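Local coordinates for protein Bd3459 (Bdellovibrio bacteriovorus, PDB 5CEC) that is a predatory endopeptidase of the penicillin-binding-protein type that probably cleaves peptidoglycan cross-links and is bound by the immunity protein Bd3460, at residues T77-D82 with N270-G275; S70-V75 with V301-T306. The protein carries 1 engineered substitution. All coordinates share one frame; numbering follows the deposited sequence.

Contact 1 of 2, residues T77-D82 with N270-G275; sequences TLWAVD and NAYIAG
W79 and Y272 mark the meeting point of segments 77-82 and 270-275, on helices 72-84 and 265-277, which cross almost at a right angle: their axes approach to 11.5 Å at 83°, and the CA atoms of W79 and Y272 are 7.7 Å from each other. This is helix-to-helix packing within a penicillin-binding-protein fold, between the helix that follows the SxxK-type serine and a more exposed neighbour. The gap between the axes is bridged chiefly by the long side chain of Y272, whose CG stands anti to the backbone N (chi1 165°), sending the phenol across to the other helix. Its ring forms an offset stack with the five-membered ring of W79, centroids 4.2 Å apart and planes inclined by 28°. CD1 of the indole sits over the middle of the phenol ring, 3.4 Å from Y272 CG, while W79 also takes an edge-to-face partner in F269 and touches L263. At the far end of the phenol, L78 CG packs close to Y272 OH at 3.3 Å. The two D82 oxygens have different partners: OD1 is hydrogen-bonded to S320 OG, and OD2 forms a salt bridge with K276 NZ, which would favour the charged form. The same OD2, lying near the plane of the phenol, accepts a 2.6 Å hydrogen bond from Y272 OH, which reaches it on the anti side and somewhat out of the carboxylate plane.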
loop_
_atom_site.group_PDB
_atom_site.type_symbol
_atom_site.label_atom_id
_atom_site.label_comp_id
_atom_site.label_asym_id
_atom_site.label_seq_id
_atom_site.Cartn_x
_atom_site.Cartn_y
_atom_site.Cartn_z
ATOM N N THR A 77 -11.686 -0.976 -6.866
ATOM C CA THR A 77 -11.382 0.192 -7.714
ATOM C C THR A 77 -12.262 0.149 -8.956
ATOM O O THR A 77 -12.886 1.154 -9.293
ATOM C CB THR A 77 -9.896 0.203 -8.068
ATOM O OG1 THR A 77 -9.143 0.384 -6.868
ATOM C CG2 THR A 77 -9.539 1.292 -8.977
ATOM N N LEU A 78 -12.320 -0.992 -9.635
ATOM C CA LEU A 78 -13.170 -1.117 -10.836
ATOM C C LEU A 78 -14.630 -0.826 -10.472
ATOM O O LEU A 78 -15.315 -0.069 -11.175
ATOM C CB LEU A 78 -13.059 -2.529 -11.397
ATOM C CG LEU A 78 -14.057 -2.864 -12.500
ATOM C CD1 LEU A 78 -13.927 -1.940 -13.710
ATOM C CD2 LEU A 78 -13.934 -4.306 -12.931
ATOM N N TRP A 79 -15.120 -1.446 -9.397
ATOM C CA TRP A 79 -16.522 -1.275 -9.005
ATOM C C TRP A 79 -16.814 0.216 -8.783
ATOM O O TRP A 79 -17.809 0.740 -9.302
ATOM C CB TRP A 79 -16.848 -2.092 -7.750
ATOM C CG TRP A 79 -18.272 -2.180 -7.403
ATOM C CD1 TRP A 79 -19.359 -1.973 -8.235
ATOM C CD2 TRP A 79 -18.809 -2.606 -6.160
ATOM N NE1 TRP A 79 -20.519 -2.224 -7.565
ATOM C CE2 TRP A 79 -20.213 -2.607 -6.288
ATOM C CE3 TRP A 79 -18.247 -2.958 -4.929
ATOM C CZ2 TRP A 79 -21.033 -2.989 -5.269
ATOM C CZ3 TRP A 79 -19.091 -3.311 -3.914
ATOM C CH2 TRP A 79 -20.458 -3.295 -4.080
ATOM N N ALA A 80 -15.950 0.901 -8.025
ATOM C CA ALA A 80 -16.155 2.311 -7.733
ATOM C C ALA A 80 -16.079 3.170 -9.025
ATOM O O ALA A 80 -16.848 4.122 -9.189
ATOM C CB ALA A 80 -15.170 2.779 -6.676
ATOM N N VAL A 81 -15.083 2.905 -9.876
ATOM C CA VAL A 81 -14.950 3.657 -11.135
ATOM C C VAL A 81 -16.207 3.509 -11.980
ATOM O O VAL A 81 -16.706 4.473 -12.539
ATOM C CB VAL A 81 -13.681 3.244 -11.908
ATOM C CG1 VAL A 81 -13.678 3.732 -13.363
ATOM C CG2 VAL A 81 -12.448 3.718 -11.166
ATOM N N ASP A 82 -16.723 2.294 -12.059
ATOM C CA ASP A 82 -17.954 2.029 -12.849
ATOM C C ASP A 82 -19.195 2.664 -12.206
ATOM O O ASP A 82 -20.041 3.219 -12.907
ATOM C CB ASP A 82 -18.160 0.519 -13.037
ATOM C CG ASP A 82 -17.437 -0.032 -14.242
ATOM O OD1 ASP A 82 -16.797 0.749 -15.015
ATOM O OD2 ASP A 82 -17.541 -1.261 -14.424
ATOM N N ASN A 270 -21.818 -8.918 -5.546
ATOM C CA ASN A 270 -22.146 -10.138 -6.291
ATOM C C ASN A 270 -23.007 -9.836 -7.506
ATOM O O ASN A 270 -22.774 -10.392 -8.595
ATOM C CB ASN A 270 -22.824 -11.172 -5.395
ATOM C CG ASN A 270 -21.875 -11.774 -4.389
ATOM O OD1 ASN A 270 -20.664 -11.642 -4.504
ATOM N ND2 ASN A 270 -22.429 -12.431 -3.383
ATOM N N ALA A 271 -23.996 -8.965 -7.350
ATOM C CA ALA A 271 -24.855 -8.594 -8.498
ATOM C C ALA A 271 -24.065 -7.831 -9.573
ATOM O O ALA A 271 -24.223 -8.077 -10.766
ATOM C CB ALA A 271 -26.048 -7.772 -8.016
ATOM N N TYR A 272 -23.221 -6.904 -9.120
ATOM C CA TYR A 272 -22.402 -6.129 -10.044
ATOM C C TYR A 272 -21.509 -7.022 -10.898
ATOM O O TYR A 272 -21.470 -6.897 -12.120
ATOM C CB TYR A 272 -21.518 -5.105 -9.300
ATOM C CG TYR A 272 -20.410 -4.536 -10.158
ATOM C CD1 TYR A 272 -20.662 -3.571 -11.124
ATOM C CD2 TYR A 272 -19.086 -4.976 -10.035
ATOM C CE1 TYR A 272 -19.648 -3.091 -11.950
ATOM C CE2 TYR A 272 -18.085 -4.495 -10.863
ATOM C CZ TYR A 272 -18.356 -3.552 -11.814
ATOM O OH TYR A 272 -17.343 -3.078 -12.602
ATOM N N ILE A 273 -20.789 -7.918 -10.255
ATOM C CA ILE A 273 -19.825 -8.730 -10.960
ATOM C C ILE A 273 -20.498 -9.769 -11.875
ATOM O O ILE A 273 -19.974 -10.076 -12.928
ATOM C CB ILE A 273 -18.769 -9.306 -9.982
ATOM C CG1 ILE A 273 -17.421 -9.500 -10.667
ATOM C CG2 ILE A 273 -19.263 -10.574 -9.317
ATOM C CD1 ILE A 273 -16.685 -8.216 -10.963
ATOM N N ALA A 274 -21.685 -10.244 -11.479
ATOM C CA ALA A 274 -22.461 -11.133 -12.313
ATOM C C ALA A 274 -22.897 -10.409 -13.576
ATOM O O ALA A 274 -22.811 -10.960 -14.671
ATOM C CB ALA A 274 -23.669 -11.670 -11.551
ATOM N N GLY A 275 -23.399 -9.188 -13.426
ATOM C CA GLY A 275 -23.771 -8.381 -14.575
ATOM C C GLY A 275 -22.619 -7.865 -15.408
ATOM O O GLY A 275 -22.758 -7.742 -16.617
#

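Contact 2 of 2, residues S70-V75 with V301-T306; sequences SISKVV and VYNEAT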
loop_
_atom_site.group_PDB
_atom_site.type_symbol
_atom_site.label_atom_id
_atom_site.label_comp_id
_atom_site.label_asym_id
_atom_site.label_seq_id
_atom_site.Cartn_x
_atom_site.Cartn_y
_atom_site.Cartn_z
ATOM N N SER A 70 -4.588 -8.019 -0.885
ATOM C CA SER A 70 -4.957 -6.660 -1.253
ATOM C C SER A 70 -5.047 -6.396 -2.756
ATOM O O SER A 70 -5.460 -5.300 -3.134
ATOM C CB SER A 70 -4.054 -5.614 -0.570
ATOM O OG SER A 70 -4.358 -5.510 0.816
ATOM N N ILE A 71 -4.734 -7.348 -3.640
ATOM C CA ILE A 71 -5.144 -7.120 -5.037
ATOM C C ILE A 71 -6.658 -7.085 -5.182
ATOM O O ILE A 71 -7.178 -6.522 -6.154
ATOM C CB ILE A 71 -4.460 -8.024 -6.067
ATOM C CG1 ILE A 71 -5.035 -9.452 -6.059
ATOM C CG2 ILE A 71 -2.963 -7.945 -5.930
ATOM C CD1 ILE A 71 -4.424 -10.359 -7.121
ATOM N N SER A 72 -7.377 -7.566 -4.174
ATOM C CA SER A 72 -8.805 -7.298 -4.062
ATOM C C SER A 72 -9.152 -5.822 -4.289
ATOM O O SER A 72 -10.219 -5.481 -4.780
ATOM C CB SER A 72 -9.317 -7.649 -2.660
ATOM O OG SER A 72 -9.270 -9.016 -2.393
ATOM N N LYS A 73 -8.257 -4.933 -3.841
ATOM C CA LYS A 73 -8.529 -3.484 -3.958
ATOM C C LYS A 73 -8.639 -3.016 -5.402
ATOM O O LYS A 73 -9.291 -2.019 -5.649
ATOM C CB LYS A 73 -7.502 -2.679 -3.158
ATOM C CG LYS A 73 -7.487 -2.993 -1.671
ATOM C CD LYS A 73 -6.579 -2.060 -0.901
ATOM C CE LYS A 73 -6.692 -2.244 0.592
ATOM N NZ LYS A 73 -6.124 -3.522 1.066
ATOM N N VAL A 74 -8.021 -3.741 -6.332
ATOM C CA VAL A 74 -8.181 -3.385 -7.739
ATOM C C VAL A 74 -9.620 -3.694 -8.210
ATOM O O VAL A 74 -10.182 -2.975 -9.030
ATOM C CB VAL A 74 -7.152 -4.075 -8.632
ATOM C CG1 VAL A 74 -7.334 -3.627 -10.071
ATOM C CG2 VAL A 74 -5.726 -3.759 -8.191
ATOM N N VAL A 75 -10.213 -4.754 -7.671
ATOM C CA VAL A 75 -11.600 -5.089 -7.989
ATOM C C VAL A 75 -12.531 -4.025 -7.410
ATOM O O VAL A 75 -13.440 -3.516 -8.090
ATOM C CB VAL A 75 -11.974 -6.483 -7.462
ATOM C CG1 VAL A 75 -13.367 -6.857 -7.936
ATOM C CG2 VAL A 75 -10.989 -7.543 -7.990
ATOM N N VAL A 301 -11.490 -16.334 6.410
ATOM C CA VAL A 301 -12.363 -16.040 5.301
ATOM C C VAL A 301 -11.666 -14.937 4.503
ATOM O O VAL A 301 -11.546 -13.801 4.999
ATOM C CB VAL A 301 -13.759 -15.594 5.791
ATOM C CG1 VAL A 301 -14.604 -15.166 4.599
ATOM C CG2 VAL A 301 -14.458 -16.693 6.601
ATOM N N TYR A 302 -11.161 -15.278 3.307
ATOM C CA TYR A 302 -10.436 -14.330 2.442
ATOM C C TYR A 302 -11.208 -14.170 1.139
ATOM O O TYR A 302 -11.775 -15.145 0.614
ATOM C CB TYR A 302 -9.024 -14.834 2.112
ATOM C CG TYR A 302 -8.079 -14.856 3.293
ATOM C CD1 TYR A 302 -7.502 -13.704 3.757
ATOM C CD2 TYR A 302 -7.828 -16.041 3.987
ATOM C CE1 TYR A 302 -6.626 -13.704 4.832
ATOM C CE2 TYR A 302 -6.991 -16.057 5.098
ATOM C CZ TYR A 302 -6.391 -14.877 5.524
ATOM O OH TYR A 302 -5.565 -14.891 6.633
ATOM N N ASN A 303 -11.184 -12.972 0.566
ATOM C CA ASN A 303 -11.639 -12.817 -0.799
ATOM C C ASN A 303 -10.793 -13.741 -1.680
ATOM O O ASN A 303 -9.570 -13.811 -1.543
ATOM C CB ASN A 303 -11.399 -11.394 -1.293
ATOM C CG ASN A 303 -12.274 -10.351 -0.634
ATOM O OD1 ASN A 303 -13.253 -10.634 0.040
ATOM N ND2 ASN A 303 -11.901 -9.094 -0.836
ATOM N N GLU A 304 -11.460 -14.437 -2.598
ATOM C CA GLU A 304 -10.778 -15.298 -3.554
ATOM C C GLU A 304 -11.301 -15.048 -4.943
ATOM O O GLU A 304 -12.470 -14.707 -5.121
ATOM C CB GLU A 304 -10.948 -16.781 -3.211
ATOM C CG GLU A 304 -10.421 -17.175 -1.835
ATOM C CD GLU A 304 -10.239 -18.666 -1.685
ATOM O OE1 GLU A 304 -10.737 -19.401 -2.532
ATOM O OE2 GLU A 304 -9.675 -19.110 -0.680
ATOM N N ALA A 305 -10.426 -15.235 -5.921
ATOM C CA ALA A 305 -10.852 -15.208 -7.323
ATOM C C ALA A 305 -9.836 -15.921 -8.172
ATOM O O ALA A 305 -8.733 -16.276 -7.708
ATOM C CB ALA A 305 -11.008 -13.776 -7.832
ATOM N N THR A 306 -10.197 -16.134 -9.432
ATOM C CA THR A 306 -9.279 -16.739 -10.375
ATOM C C THR A 306 -8.303 -15.705 -10.928
ATOM O O THR A 306 -8.598 -14.518 -11.004
ATOM C CB THR A 306 -10.027 -17.430 -11.526
ATOM O OG1 THR A 306 -10.618 -16.437 -12.362
ATOM C CG2 THR A 306 -11.109 -18.413 -11.020
#
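S72 and N303 have the nearest CA atoms of the two segments, 7.0 Å apart, where the 3-10 turn at 70-71 passes into helix 72-84 and faces the loop that leads into strand 304-306. The first segment carries the SxxK-type pattern of penicillin-binding proteins, S70 and K73, and the second meets it through one polar bridge. N303 ND2 donates a hydrogen bond of 3.1 Å to S72 OG, nearly straight at 164°, with the oxygen only 4° out of the amide plane. The serine hydroxyl lies beside its own backbone N, anti to the carbonyl carbon (chi1 -67°), and additionally rests 3.4 Å from N303 CB, measured from S72 OG. S72 OG also gives its proton to A69 O, while N303 OD1 accepts from H287 N and ND2 reaches N288 O, which should fix the flip of the amide in this buried place. On the other side of the turn K73 NZ is bonded to S70 OG at 2.7 Å, as in the catalytic pair of related enzymes, and to N253 OD1 and S290 O, while S70 OG also bonds to a sulfate ion, probably from the crystallisation liquor. Strand 304-306 runs between strands 65-67 and 284-285, antiparallel to both, and V75 and A305 both touch M310 of helix 307-322, the helix whose start T306 caps, with V74 packed on M368 of strand 364-373.

Overall arrangement
Both contacts use helix 72-84, one after the other: contact 2 engages its first turn, contact 1 the turns that follow, and their centres are about 13 Å apart. Contact 2 lies beside the probable active site, with S72 OG 6.8 Å and N303 ND2 8.5 Å from S70 OG, consistent with the N303 bridge steadying the turn that bears the SxxK-type serine and lysine, close to S251 and K357. Contact 1 is more remote, Y272 OH being 18.8 Å from S70 OG, and joins the later turns to helix 265-277. Helix 307-322 lies against residues of both contacts: V74 and L78 each touch its V313.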